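Local coordinates for uncharacterized conserved protein (Methanopyrus kandleri AV19, PDB 2QYA), which is of unknown function, belongs to the DUF424 family of uncharacterised conserved proteins and forms a two-chain assembly in the crystal, at residues 4-9 and 19-24; 57-62 and 86-91; 80-85 and 103-108. The protein carries 2 engineered substitutions. All coordinates share one frame; numbering follows the deposited sequence.

Overall arrangement
The three contacts belong to one alpha/beta unit, in which helices 52-66 and 79-87 pack against one face of a mixed sheet. Contact 1 is the hairpin of strands 6-13 and 16-23 and comes first. Contacts 2 and 3 follow and interleave: 57-62, 80-85, 86-91, then 103-108. Contact 2 sets helix 52-66 against the turn that follows helix 79-87, near the surface, and contact 3 sets helix 79-87 on strand 103-109. The centres of contacts 1 and 2 lie about 13 Å apart; contact 3 is about 10 Å from each. L21 touches both I59 and V85 in the core, linking all three. Contacts 1 and 3 also touch the second subunit, so one sheet serves core and dimer.

Contact 1: residues 4-9 and 19-24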
ATOM      1  N   ALA A   4      18.310  20.532   3.389  1.00 44.50           N
ATOM      2  CA  ALA A   4      17.873  19.644   2.276  1.00 43.97           C
ATOM      3  C   ALA A   4      17.202  18.382   2.858  1.00 43.05           C
ATOM      4  O   ALA A   4      17.904  17.455   3.289  1.00 43.94           O
ATOM      5  CB  ALA A   4      19.068  19.262   1.485  1.00 44.57           C
ATOM      6  N   ARG A   5      15.875  18.343   2.879  1.00 40.77           N
ATOM      7  CA  ARG A   5      15.172  17.299   3.647  1.00 39.66           C
ATOM      8  C   ARG A   5      14.103  16.516   2.876  1.00 38.48           C
ATOM      9  O   ARG A   5      13.324  17.062   2.103  1.00 37.70           O
ATOM     10  CB  ARG A   5      14.525  17.881   4.925  1.00 38.71           C
ATOM     11  CG  ARG A   5      15.481  18.374   6.011  1.00 38.80           C
ATOM     12  CD  ARG A   5      15.997  17.243   6.880  1.00 37.19           C
ATOM     13  NE  ARG A   5      16.692  17.761   8.048  1.00 38.95           N
ATOM     14  CZ  ARG A   5      16.173  17.856   9.273  1.00 38.86           C
ATOM     15  NH1 ARG A   5      14.932  17.452   9.545  1.00 37.24           N
ATOM     16  NH2 ARG A   5      16.917  18.357  10.238  1.00 38.30           N
ATOM     17  N   VAL A   6      14.027  15.232   3.166  1.00 38.68           N
ATOM     18  CA  VAL A   6      12.980  14.408   2.592  1.00 38.79           C
ATOM     19  C   VAL A   6      12.041  13.848   3.688  1.00 38.15           C
ATOM     20  O   VAL A   6      12.512  13.409   4.726  1.00 37.56           O
ATOM     21  CB  VAL A   6      13.645  13.291   1.763  1.00 38.47           C
ATOM     22  CG1 VAL A   6      14.194  12.196   2.679  1.00 39.40           C
ATOM     23  CG2 VAL A   6      12.714  12.742   0.757  1.00 40.97           C
ATOM     24  N   LEU A   7      10.728  13.844   3.442  1.00 37.99           N
ATOM     25  CA  LEU A   7       9.752  13.180   4.335  1.00 38.38           C
ATOM     26  C   LEU A   7       9.597  11.674   4.048  1.00 39.99           C
ATOM     27  O   LEU A   7       9.330  11.248   2.894  1.00 39.77           O
ATOM     28  CB  LEU A   7       8.378  13.872   4.231  1.00 38.27           C
ATOM     29  CG  LEU A   7       8.364  15.404   4.367  1.00 38.36           C
ATOM     30  CD1 LEU A   7       7.047  15.999   3.943  1.00 35.85           C
ATOM     31  CD2 LEU A   7       8.721  15.819   5.795  1.00 39.99           C
ATOM     32  N   LEU A   8       9.791  10.857   5.080  1.00 40.92           N
ATOM     33  CA  LEU A   8       9.593   9.416   4.957  1.00 41.11           C
ATOM     34  C   LEU A   8       8.417   8.984   5.833  1.00 41.69           C
ATOM     35  O   LEU A   8       8.373   9.240   7.050  1.00 40.58           O
ATOM     36  CB  LEU A   8      10.859   8.646   5.302  1.00 40.70           C
ATOM     37  CG  LEU A   8      10.870   7.111   5.266  1.00 41.09           C
ATOM     38  CD1 LEU A   8      10.436   6.497   3.924  1.00 39.78           C
ATOM     39  CD2 LEU A   8      12.270   6.646   5.580  1.00 42.25           C
ATOM     40  N   ASN A   9       7.451   8.347   5.180  1.00 42.33           N
ATOM     41  CA  ASN A   9       6.243   7.905   5.817  1.00 43.17           C
ATOM     42  C   ASN A   9       6.127   6.429   5.489  1.00 43.55           C
ATOM     43  O   ASN A   9       5.957   6.081   4.317  1.00 44.11           O
ATOM     44  CB  ASN A   9       5.075   8.736   5.288  1.00 43.39           C
ATOM     45  CG  ASN A   9       3.722   8.391   5.956  1.00 43.92           C
ATOM     46  OD1 ASN A   9       3.663   7.668   6.957  1.00 44.12           O
ATOM     47  ND2 ASN A   9       2.631   8.910   5.372  1.00 43.05           N
ATOM     48  N   LEU A  19       6.189   2.553   1.701  1.00 35.93           N
ATOM     49  CA  LEU A  19       7.226   3.509   2.003  1.00 35.23           C
ATOM     50  C   LEU A  19       7.005   4.670   1.062  1.00 35.46           C
ATOM     51  O   LEU A  19       7.150   4.526  -0.163  1.00 34.90           O
ATOM     52  CB  LEU A  19       8.617   2.905   1.818  1.00 35.88           C
ATOM     53  CG  LEU A  19       8.913   1.456   2.244  1.00 37.44           C
ATOM     54  CD1 LEU A  19      10.354   1.043   1.945  1.00 36.20           C
ATOM     55  CD2 LEU A  19       8.623   1.231   3.680  1.00 38.51           C
ATOM     56  N   ALA A  20       6.572   5.801   1.625  1.00 34.73           N
ATOM     57  CA  ALA A  20       6.351   7.012   0.851  1.00 35.40           C
ATOM     58  C   ALA A  20       7.403   8.088   1.180  1.00 36.00           C
ATOM     59  O   ALA A  20       7.689   8.368   2.343  1.00 35.16           O
ATOM     60  CB  ALA A  20       4.936   7.557   1.055  1.00 34.27           C
ATOM     61  N   LEU A  21       7.950   8.694   0.143  1.00 36.92           N
ATOM     62  CA  LEU A  21       9.007   9.681   0.296  1.00 38.08           C
ATOM     63  C   LEU A  21       8.519  10.905  -0.409  1.00 38.56           C
ATOM     64  O   LEU A  21       7.957  10.801  -1.500  1.00 39.08           O
ATOM     65  CB  LEU A  21      10.301   9.201  -0.356  1.00 37.72           C
ATOM     66  CG  LEU A  21      11.056   8.060   0.302  1.00 39.17           C
ATOM     67  CD1 LEU A  21      11.663   7.178  -0.769  1.00 43.80           C
ATOM     68  CD2 LEU A  21      12.149   8.616   1.185  1.00 41.16           C
ATOM     69  N   CYS A  22       8.712  12.064   0.202  1.00 38.92           N
ATOM     70  CA  CYS A  22       8.323  13.312  -0.440  1.00 39.77           C
ATOM     71  C   CYS A  22       9.335  14.386  -0.078  1.00 40.80           C
ATOM     72  O   CYS A  22       9.747  14.469   1.090  1.00 40.53           O
ATOM     73  CB  CYS A  22       6.933  13.720   0.047  1.00 39.25           C
ATOM     74  SG  CYS A  22       6.129  15.087  -0.773  1.00 40.48           S
ATOM     75  N   ASP A  23       9.731  15.209  -1.053  1.00 41.55           N
ATOM     76  CA  ASP A  23      10.528  16.409  -0.739  1.00 42.83           C
ATOM     77  C   ASP A  23       9.744  17.305   0.226  1.00 42.81           C
ATOM     78  O   ASP A  23       8.564  17.583   0.030  1.00 42.48           O
ATOM     79  CB  ASP A  23      10.934  17.184  -2.009  1.00 42.77           C
ATOM     80  CG  ASP A  23      11.961  16.435  -2.838  1.00 44.27           C
ATOM     81  OD1 ASP A  23      12.033  15.180  -2.719  1.00 45.69           O
ATOM     82  OD2 ASP A  23      12.711  17.094  -3.605  1.00 44.99           O
ATOM     83  N   GLU A  24      10.405  17.718   1.294  1.00 44.03           N
ATOM     84  CA  GLU A  24       9.765  18.510   2.327  1.00 45.21           C
ATOM     85  C   GLU A  24       9.193  19.799   1.762  1.00 47.03           C
ATOM     86  O   GLU A  24       8.060  20.152   2.080  1.00 46.81           O
ATOM     87  CB  GLU A  24      10.766  18.806   3.427  1.00 45.22           C
ATOM     88  CG  GLU A  24      10.194  19.258   4.743  1.00 44.13           C
ATOM     89  CD  GLU A  24      11.314  19.621   5.695  1.00 42.60           C
ATOM     90  OE1 GLU A  24      12.058  20.559   5.357  1.00 41.12           O
ATOM     91  OE2 GLU A  24      11.476  18.951   6.734  1.00 39.60           O
TER
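L7 lays its isobutyl group across the chain of E24, with CD2 3.9 Å from E24 CG and the two side chains nearly at right angles. E24 also runs alongside R5. The carboxylate flanks the aliphatic start of the arginine, with E24 OE1 3.7 Å from R5 CB. The charged ends of this pair do not meet directly. Both instead bond to the hydroxyl of S49, which bridges R5 NH1 and E24 OE2.

On the other face, L8 and L21 run alongside each other in the same direction, and L8 CD1 is 3.9 Å from L21 CD2. With chi1 at 179°, L8 swings its CG opposite its own backbone N, and from there CD1 reaches L21. V6 adds CG2 at 4.2 Å from L21 CD2. Helices 52-66 and 79-87 cover these three side chains. D23 lies on this face too, and its carboxylate accepts the backbone N-H groups of L80 and A81 at the start of helix 79-87.

The backbones are joined by paired bonds. L7 N reaches C22 O at 2.6 Å, and C22 N returns to L7 O. N9 and A20 form the next hydrogen-bonded pair, with A20 N 2.8 Å from N9 O. E24 N bonds to R5 O beyond the strand end. This is an antiparallel beta hairpin within the mixed sheet.

Contact 2: residues 57-62 and 86-91; sequences KKIREA and VDAGLA
I59 meets A88 where two sheet-packed elements of this alpha/beta fold come together: helix 52-66 and the turn that follows helix 79-87. I59 CG2 lies 3.5 Å from A88 CB. L90 approaches the same methyl group from beyond the helix end, but the modelled spacing is too short to interpret. R60 borders the apolar patch. Its CG lies 4.0 Å from A88 CB, and the chain then passes alongside the A88 backbone.

Starting from a chi1 of -82°, the R60 chain runs out straight as far as NE. This carries the guanidinium out along the surface to D87, with R60 NH2 2.7 Å from D87 O. R60 NE lies 3.7 Å from A88 O. The carboxylate of D87 is also nearby, with OD2 4.1 Å from R60 NH2, beyond salt-bridge range. The opposite charges may still favour this placement.

The next shell sets these groups in place. I59 also packs on L8, L19 and L21 of the sheet, so its side chain joins the helix contact to the core. On the other segment, G89 has a positive phi of 82° and ends the helix in a Schellman motif. This turn brings L90 back toward helix 52-66, and L90 packs on V85. At the turn itself, G89 N donates to V86 O at 2.8 Å.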
ATOM      1  N   LYS A  57      19.137   4.809   3.842  1.00 44.88           N
ATOM      2  CA  LYS A  57      19.440   3.722   4.778  1.00 45.97           C
ATOM      3  C   LYS A  57      18.147   3.062   5.287  1.00 45.93           C
ATOM      4  O   LYS A  57      18.035   1.836   5.265  1.00 45.77           O
ATOM      5  CB  LYS A  57      20.322   4.235   5.919  1.00 46.05           C
ATOM      6  CG  LYS A  57      20.530   3.274   7.069  1.00 47.51           C
ATOM      7  CD  LYS A  57      21.682   3.715   7.993  1.00 48.00           C
ATOM      8  CE  LYS A  57      21.799   2.798   9.234  1.00 48.60           C
ATOM      9  NZ  LYS A  57      20.711   3.098  10.245  1.00 52.87           N
ATOM     10  N   LYS A  58      17.182   3.867   5.735  1.00 45.81           N
ATOM     11  CA  LYS A  58      15.904   3.331   6.235  1.00 46.26           C
ATOM     12  C   LYS A  58      15.112   2.562   5.164  1.00 45.72           C
ATOM     13  O   LYS A  58      14.452   1.573   5.465  1.00 45.49           O
ATOM     14  CB  LYS A  58      15.024   4.428   6.854  1.00 46.30           C
ATOM     15  CG  LYS A  58      14.863   4.352   8.394  1.00 49.21           C
ATOM     16  CD  LYS A  58      16.173   4.671   9.151  1.00 52.18           C
ATOM     17  CE  LYS A  58      15.993   4.733  10.717  1.00 53.98           C
ATOM     18  NZ  LYS A  58      15.168   5.907  11.188  1.00 58.49           N
ATOM     19  N   ILE A  59      15.158   3.057   3.939  1.00 45.44           N
ATOM     20  CA  ILE A  59      14.489   2.423   2.798  1.00 46.57           C
ATOM     21  C   ILE A  59      15.101   1.060   2.523  1.00 45.85           C
ATOM     22  O   ILE A  59      14.382   0.076   2.467  1.00 46.23           O
ATOM     23  CB  ILE A  59      14.473   3.361   1.533  1.00 46.87           C
ATOM     24  CG1 ILE A  59      13.121   4.018   1.396  1.00 46.77           C
ATOM     25  CG2 ILE A  59      14.739   2.616   0.265  1.00 48.69           C
ATOM     26  CD1 ILE A  59      12.815   4.930   2.468  1.00 48.69           C
ATOM     27  N   ARG A  60      16.423   1.007   2.421  1.00 45.63           N
ATOM     28  CA  ARG A  60      17.145  -0.252   2.330  1.00 45.83           C
ATOM     29  C   ARG A  60      16.725  -1.230   3.411  1.00 45.43           C
ATOM     30  O   ARG A  60      16.475  -2.398   3.122  1.00 45.07           O
ATOM     31  CB  ARG A  60      18.643  -0.042   2.481  1.00 46.24           C
ATOM     32  CG  ARG A  60      19.360   0.398   1.258  1.00 48.35           C
ATOM     33  CD  ARG A  60      20.878   0.360   1.487  1.00 52.27           C
ATOM     34  NE  ARG A  60      21.565   1.233   0.532  1.00 57.55           N
ATOM     35  CZ  ARG A  60      22.089   2.433   0.818  1.00 60.43           C
ATOM     36  NH1 ARG A  60      22.060   2.930   2.063  1.00 58.81           N
ATOM     37  NH2 ARG A  60      22.672   3.136  -0.153  1.00 60.84           N
ATOM     38  N   GLU A  61      16.685  -0.766   4.659  1.00 44.28           N
ATOM     39  CA  GLU A  61      16.410  -1.667   5.780  1.00 44.30           C
ATOM     40  C   GLU A  61      14.978  -2.196   5.770  1.00 42.03           C
ATOM     41  O   GLU A  61      14.761  -3.340   6.116  1.00 41.66           O
ATOM     42  CB  GLU A  61      16.684  -0.987   7.123  1.00 44.16           C
ATOM     43  CG  GLU A  61      18.163  -0.646   7.401  1.00 47.69           C
ATOM     44  CD  GLU A  61      18.327   0.355   8.569  1.00 47.96           C
ATOM     45  OE1 GLU A  61      17.345   1.071   8.896  1.00 50.81           O
ATOM     46  OE2 GLU A  61      19.435   0.432   9.148  1.00 51.87           O
ATOM     47  N   ALA A  62      14.004  -1.357   5.411  1.00 40.52           N
ATOM     48  CA  ALA A  62      12.617  -1.789   5.386  1.00 39.72           C
ATOM     49  C   ALA A  62      12.419  -2.797   4.247  1.00 39.97           C
ATOM     50  O   ALA A  62      11.678  -3.759   4.411  1.00 39.18           O
ATOM     51  CB  ALA A  62      11.672  -0.609   5.248  1.00 39.29           C
ATOM     52  N   VAL A  86      17.130   5.927  -5.853  1.00 44.79           N
ATOM     53  CA  VAL A  86      18.312   5.560  -6.658  1.00 45.70           C
ATOM     54  C   VAL A  86      19.474   5.217  -5.727  1.00 46.74           C
ATOM     55  O   VAL A  86      20.140   4.176  -5.881  1.00 46.99           O
ATOM     56  CB  VAL A  86      18.748   6.713  -7.669  1.00 45.60           C
ATOM     57  CG1 VAL A  86      20.043   6.362  -8.449  1.00 46.11           C
ATOM     58  CG2 VAL A  86      17.678   7.028  -8.635  1.00 44.51           C
ATOM     59  N   ASP A  87      19.710   6.072  -4.735  1.00 47.56           N
ATOM     60  CA  ASP A  87      20.860   5.849  -3.874  1.00 48.98           C
ATOM     61  C   ASP A  87      20.719   4.642  -2.977  1.00 48.44           C
ATOM     62  O   ASP A  87      21.714   4.125  -2.464  1.00 48.97           O
ATOM     63  CB  ASP A  87      21.185   7.072  -3.033  1.00 50.18           C
ATOM     64  CG  ASP A  87      22.659   7.336  -2.972  1.00 54.12           C
ATOM     65  OD1 ASP A  87      23.105   8.268  -3.682  1.00 60.93           O
ATOM     66  OD2 ASP A  87      23.378   6.600  -2.256  1.00 58.16           O
ATOM     67  N   ALA A  88      19.485   4.207  -2.769  1.00 48.17           N
ATOM     68  CA  ALA A  88      19.229   2.965  -2.039  1.00 48.23           C
ATOM     69  C   ALA A  88      19.465   1.721  -2.908  1.00 48.08           C
ATOM     70  O   ALA A  88      19.429   0.607  -2.403  1.00 48.61           O
ATOM     71  CB  ALA A  88      17.813   2.965  -1.452  1.00 47.82           C
ATOM     72  N   GLY A  89      19.698   1.927  -4.206  1.00 48.89           N
ATOM     73  CA  GLY A  89      19.944   0.843  -5.176  1.00 49.53           C
ATOM     74  C   GLY A  89      18.656   0.200  -5.663  1.00 50.32           C
ATOM     75  O   GLY A  89      18.663  -0.931  -6.160  1.00 51.43           O
ATOM     76  N   LEU A  90      17.548   0.921  -5.531  1.00 50.04           N
ATOM     77  CA  LEU A  90      16.241   0.354  -5.761  1.00 49.84           C
ATOM     78  C   LEU A  90      15.753   0.612  -7.184  1.00 49.94           C
ATOM     79  O   LEU A  90      14.922  -0.136  -7.708  1.00 49.32           O
ATOM     80  CB  LEU A  90      15.250   0.918  -4.733  1.00 50.17           C
ATOM     81  CG  LEU A  90      14.759   0.089  -3.521  1.00 50.22           C
ATOM     82  CD1 LEU A  90      15.545  -1.168  -3.177  1.00 48.43           C
ATOM     83  CD2 LEU A  90      14.617   0.992  -2.304  1.00 48.70           C
ATOM     84  N   ALA A  91      16.272   1.672  -7.795  1.00 49.63           N
ATOM     85  CA  ALA A  91      15.904   2.070  -9.146  1.00 50.18           C
ATOM     86  C   ALA A  91      17.114   2.701  -9.830  1.00 51.17           C
ATOM     87  O   ALA A  91      17.973   3.256  -9.141  1.00 50.70           O
ATOM     88  CB  ALA A  91      14.742   3.047  -9.116  1.00 49.39           C
TER

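Contact 3: residues 80-85 and 103-108; sequences LACSVV and PHVQMY. Engineered in segment 103-108: M107 (natural residue Ile).
C82 of helix 79-87 rests its SG on the start of strand 103-109. Sulfur and apolar packing dominate here. The cysteine points toward the strand, and its chi1 of -68° sets the sulfur beside its own backbone N. There SG lies 3.7 Å from H104 N and 4.0 Å from P103 CB. It therefore meets both strand backbone and proline ring. V105 CG1 is a looser neighbour of the same sulfur, at 4.3 Å.

The second group is aliphatic. V85 and V105 reach toward each other tip to tip, with V85 CG2 4.0 Å from V105 CG1. The other V85 methyl, CG1, lies 3.9 Å from M107 SD. The V85 and M107 side chains pass in opposite senses, and the methionine chain turns at chi3 (59°), at the sulfur that meets V85. M107 is an engineered residue, replacing the natural isoleucine. V85 and V105 also pack on A76 of the neighbouring strand, and V85 reaches L21, joining this patch to the core.

Polar groups of the strand lead outward. H104 points away from the helix, and its NE2 bonds to D15 of the second subunit. Q106 and Y108 likewise meet the other subunit, the Y108 rings of the two chains meeting edge to face.

No hydrogen bond crosses between the two segments. Helix and strand, inclined at 42°, are thus held by close packing, while the opposite side of the strand supplies polar and aromatic groups to the dimer.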
ATOM      1  N   LEU A  80      14.894  15.164  -4.763  1.00 43.37           N
ATOM      2  CA  LEU A  80      15.608  14.551  -3.652  1.00 41.93           C
ATOM      3  C   LEU A  80      15.034  13.185  -3.303  1.00 40.93           C
ATOM      4  O   LEU A  80      15.784  12.237  -3.126  1.00 41.08           O
ATOM      5  CB  LEU A  80      15.541  15.483  -2.425  1.00 43.35           C
ATOM      6  CG  LEU A  80      16.626  15.311  -1.365  1.00 44.03           C
ATOM      7  CD1 LEU A  80      17.988  15.712  -1.961  1.00 46.08           C
ATOM      8  CD2 LEU A  80      16.313  16.111  -0.073  1.00 41.68           C
ATOM      9  N   ALA A  81      13.712  13.078  -3.204  1.00 40.17           N
ATOM     10  CA  ALA A  81      13.058  11.776  -2.914  1.00 40.03           C
ATOM     11  C   ALA A  81      13.377  10.670  -3.931  1.00 40.07           C
ATOM     12  O   ALA A  81      13.587   9.511  -3.560  1.00 39.87           O
ATOM     13  CB  ALA A  81      11.528  11.937  -2.770  1.00 38.95           C
ATOM     14  N   CYS A  82      13.431  11.017  -5.209  1.00 39.81           N
ATOM     15  CA  CYS A  82      13.748   9.990  -6.200  1.00 40.11           C
ATOM     16  C   CYS A  82      15.227   9.617  -6.165  1.00 40.48           C
ATOM     17  O   CYS A  82      15.590   8.442  -6.369  1.00 40.12           O
ATOM     18  CB  CYS A  82      13.262  10.404  -7.581  1.00 39.95           C
ATOM     19  SG  CYS A  82      11.461  10.428  -7.606  1.00 41.45           S
ATOM     20  N   SER A  83      16.066  10.601  -5.846  1.00 40.45           N
ATOM     21  CA  SER A  83      17.503  10.376  -5.704  1.00 41.54           C
ATOM     22  C   SER A  83      17.775   9.457  -4.528  1.00 40.53           C
ATOM     23  O   SER A  83      18.730   8.695  -4.544  1.00 40.57           O
ATOM     24  CB  SER A  83      18.256  11.710  -5.554  1.00 41.64           C
ATOM     25  OG  SER A  83      18.354  12.081  -4.188  1.00 45.50           O
ATOM     26  N   VAL A  84      16.912   9.522  -3.514  1.00 40.35           N
ATOM     27  CA  VAL A  84      16.954   8.577  -2.393  1.00 39.53           C
ATOM     28  C   VAL A  84      16.680   7.160  -2.869  1.00 40.35           C
ATOM     29  O   VAL A  84      17.360   6.222  -2.457  1.00 40.46           O
ATOM     30  CB  VAL A  84      15.932   8.949  -1.265  1.00 39.63           C
ATOM     31  CG1 VAL A  84      15.800   7.796  -0.252  1.00 37.87           C
ATOM     32  CG2 VAL A  84      16.365  10.242  -0.545  1.00 38.09           C
ATOM     33  N   VAL A  85      15.664   6.993  -3.713  1.00 41.39           N
ATOM     34  CA  VAL A  85      15.328   5.661  -4.213  1.00 42.73           C
ATOM     35  C   VAL A  85      16.503   5.082  -5.026  1.00 43.46           C
ATOM     36  O   VAL A  85      16.846   3.910  -4.867  1.00 43.84           O
ATOM     37  CB  VAL A  85      14.017   5.670  -5.025  1.00 43.12           C
ATOM     38  CG1 VAL A  85      13.712   4.271  -5.546  1.00 41.91           C
ATOM     39  CG2 VAL A  85      12.855   6.201  -4.165  1.00 41.21           C
ATOM     40  N   PRO A 103       9.903  14.998 -10.486  1.00 45.51           N
ATOM     41  CA  PRO A 103      10.245  13.574 -10.538  1.00 44.35           C
ATOM     42  C   PRO A 103       9.347  12.701  -9.651  1.00 44.37           C
ATOM     43  O   PRO A 103       8.942  13.109  -8.555  1.00 43.58           O
ATOM     44  CB  PRO A 103      11.696  13.540 -10.067  1.00 44.17           C
ATOM     45  CG  PRO A 103      12.234  14.926 -10.389  1.00 44.53           C
ATOM     46  CD  PRO A 103      11.069  15.836 -10.141  1.00 45.17           C
ATOM     47  N   HIS A 104       9.036  11.507 -10.143  1.00 43.03           N
ATOM     48  CA  HIS A 104       8.130  10.604  -9.459  1.00 42.65           C
ATOM     49  C   HIS A 104       8.529   9.188  -9.796  1.00 42.14           C
ATOM     50  O   HIS A 104       8.934   8.916 -10.914  1.00 41.87           O
ATOM     51  CB  HIS A 104       6.695  10.865  -9.898  1.00 42.21           C
ATOM     52  CG  HIS A 104       5.677   9.979  -9.243  1.00 42.54           C
ATOM     53  ND1 HIS A 104       5.082   8.923  -9.894  1.00 40.86           N
ATOM     54  CD2 HIS A 104       5.115  10.025  -8.011  1.00 42.78           C
ATOM     55  CE1 HIS A 104       4.214   8.342  -9.088  1.00 41.98           C
ATOM     56  NE2 HIS A 104       4.214   8.990  -7.939  1.00 42.16           N
ATOM     57  N   VAL A 105       8.482   8.311  -8.802  1.00 41.23           N
ATOM     58  CA  VAL A 105       8.621   6.879  -9.021  1.00 39.85           C
ATOM     59  C   VAL A 105       7.624   6.097  -8.145  1.00 39.65           C
ATOM     60  O   VAL A 105       7.368   6.461  -6.989  1.00 36.84           O
ATOM     61  CB  VAL A 105      10.079   6.366  -8.881  1.00 40.51           C
ATOM     62  CG1 VAL A 105      10.525   6.189  -7.409  1.00 38.85           C
ATOM     63  CG2 VAL A 105      10.227   5.015  -9.666  1.00 41.59           C
ATOM     64  N   GLN A 106       7.030   5.059  -8.749  1.00 39.68           N
ATOM     65  CA  GLN A 106       6.229   4.053  -8.047  1.00 39.91           C
ATOM     66  C   GLN A 106       6.775   2.642  -8.346  1.00 40.30           C
ATOM     67  O   GLN A 106       7.015   2.295  -9.533  1.00 40.18           O
ATOM     68  CB  GLN A 106       4.772   4.194  -8.459  1.00 40.69           C
ATOM     69  CG  GLN A 106       3.762   3.525  -7.499  1.00 44.80           C
ATOM     70  CD  GLN A 106       2.517   4.386  -7.242  1.00 46.33           C
ATOM     71  OE1 GLN A 106       1.771   4.142  -6.301  1.00 47.12           O
ATOM     72  NE2 GLN A 106       2.301   5.389  -8.077  1.00 47.87           N
ATOM     73  N   MET A 107       7.002   1.856  -7.282  1.00 38.93           N
ATOM     74  CA  MET A 107       7.559   0.513  -7.355  1.00 38.13           C
ATOM     75  C   MET A 107       6.771  -0.481  -6.463  1.00 38.72           C
ATOM     76  O   MET A 107       6.350  -0.145  -5.351  1.00 38.98           O
ATOM     77  CB  MET A 107       9.000   0.447  -6.845  1.00 37.58           C
ATOM     78  CG  MET A 107       9.984   1.550  -7.204  1.00 38.44           C
ATOM     79  SD  MET A 107      11.576   1.106  -6.443  1.00 37.31           S
ATOM     80  CE  MET A 107      11.906  -0.469  -7.187  1.00 33.94           C
ATOM     81  N   TYR A 108       6.601  -1.708  -6.942  1.00 37.53           N
ATOM     82  CA  TYR A 108       6.034  -2.772  -6.136  1.00 37.79           C
ATOM     83  C   TYR A 108       7.080  -3.840  -6.052  1.00 38.44           C
ATOM     84  O   TYR A 108       7.567  -4.332  -7.085  1.00 39.41           O
ATOM     85  CB  TYR A 108       4.762  -3.315  -6.750  1.00 37.91           C
ATOM     86  CG  TYR A 108       3.703  -2.249  -6.883  1.00 39.54           C
ATOM     87  CD1 TYR A 108       2.897  -1.903  -5.784  1.00 39.11           C
ATOM     88  CD2 TYR A 108       3.550  -1.539  -8.077  1.00 37.56           C
ATOM     89  CE1 TYR A 108       1.950  -0.904  -5.872  1.00 40.06           C
ATOM     90  CE2 TYR A 108       2.583  -0.548  -8.189  1.00 39.08           C
ATOM     91  CZ  TYR A 108       1.794  -0.233  -7.071  1.00 40.57           C
ATOM     92  OH  TYR A 108       0.837   0.750  -7.159  1.00 42.76           O
TER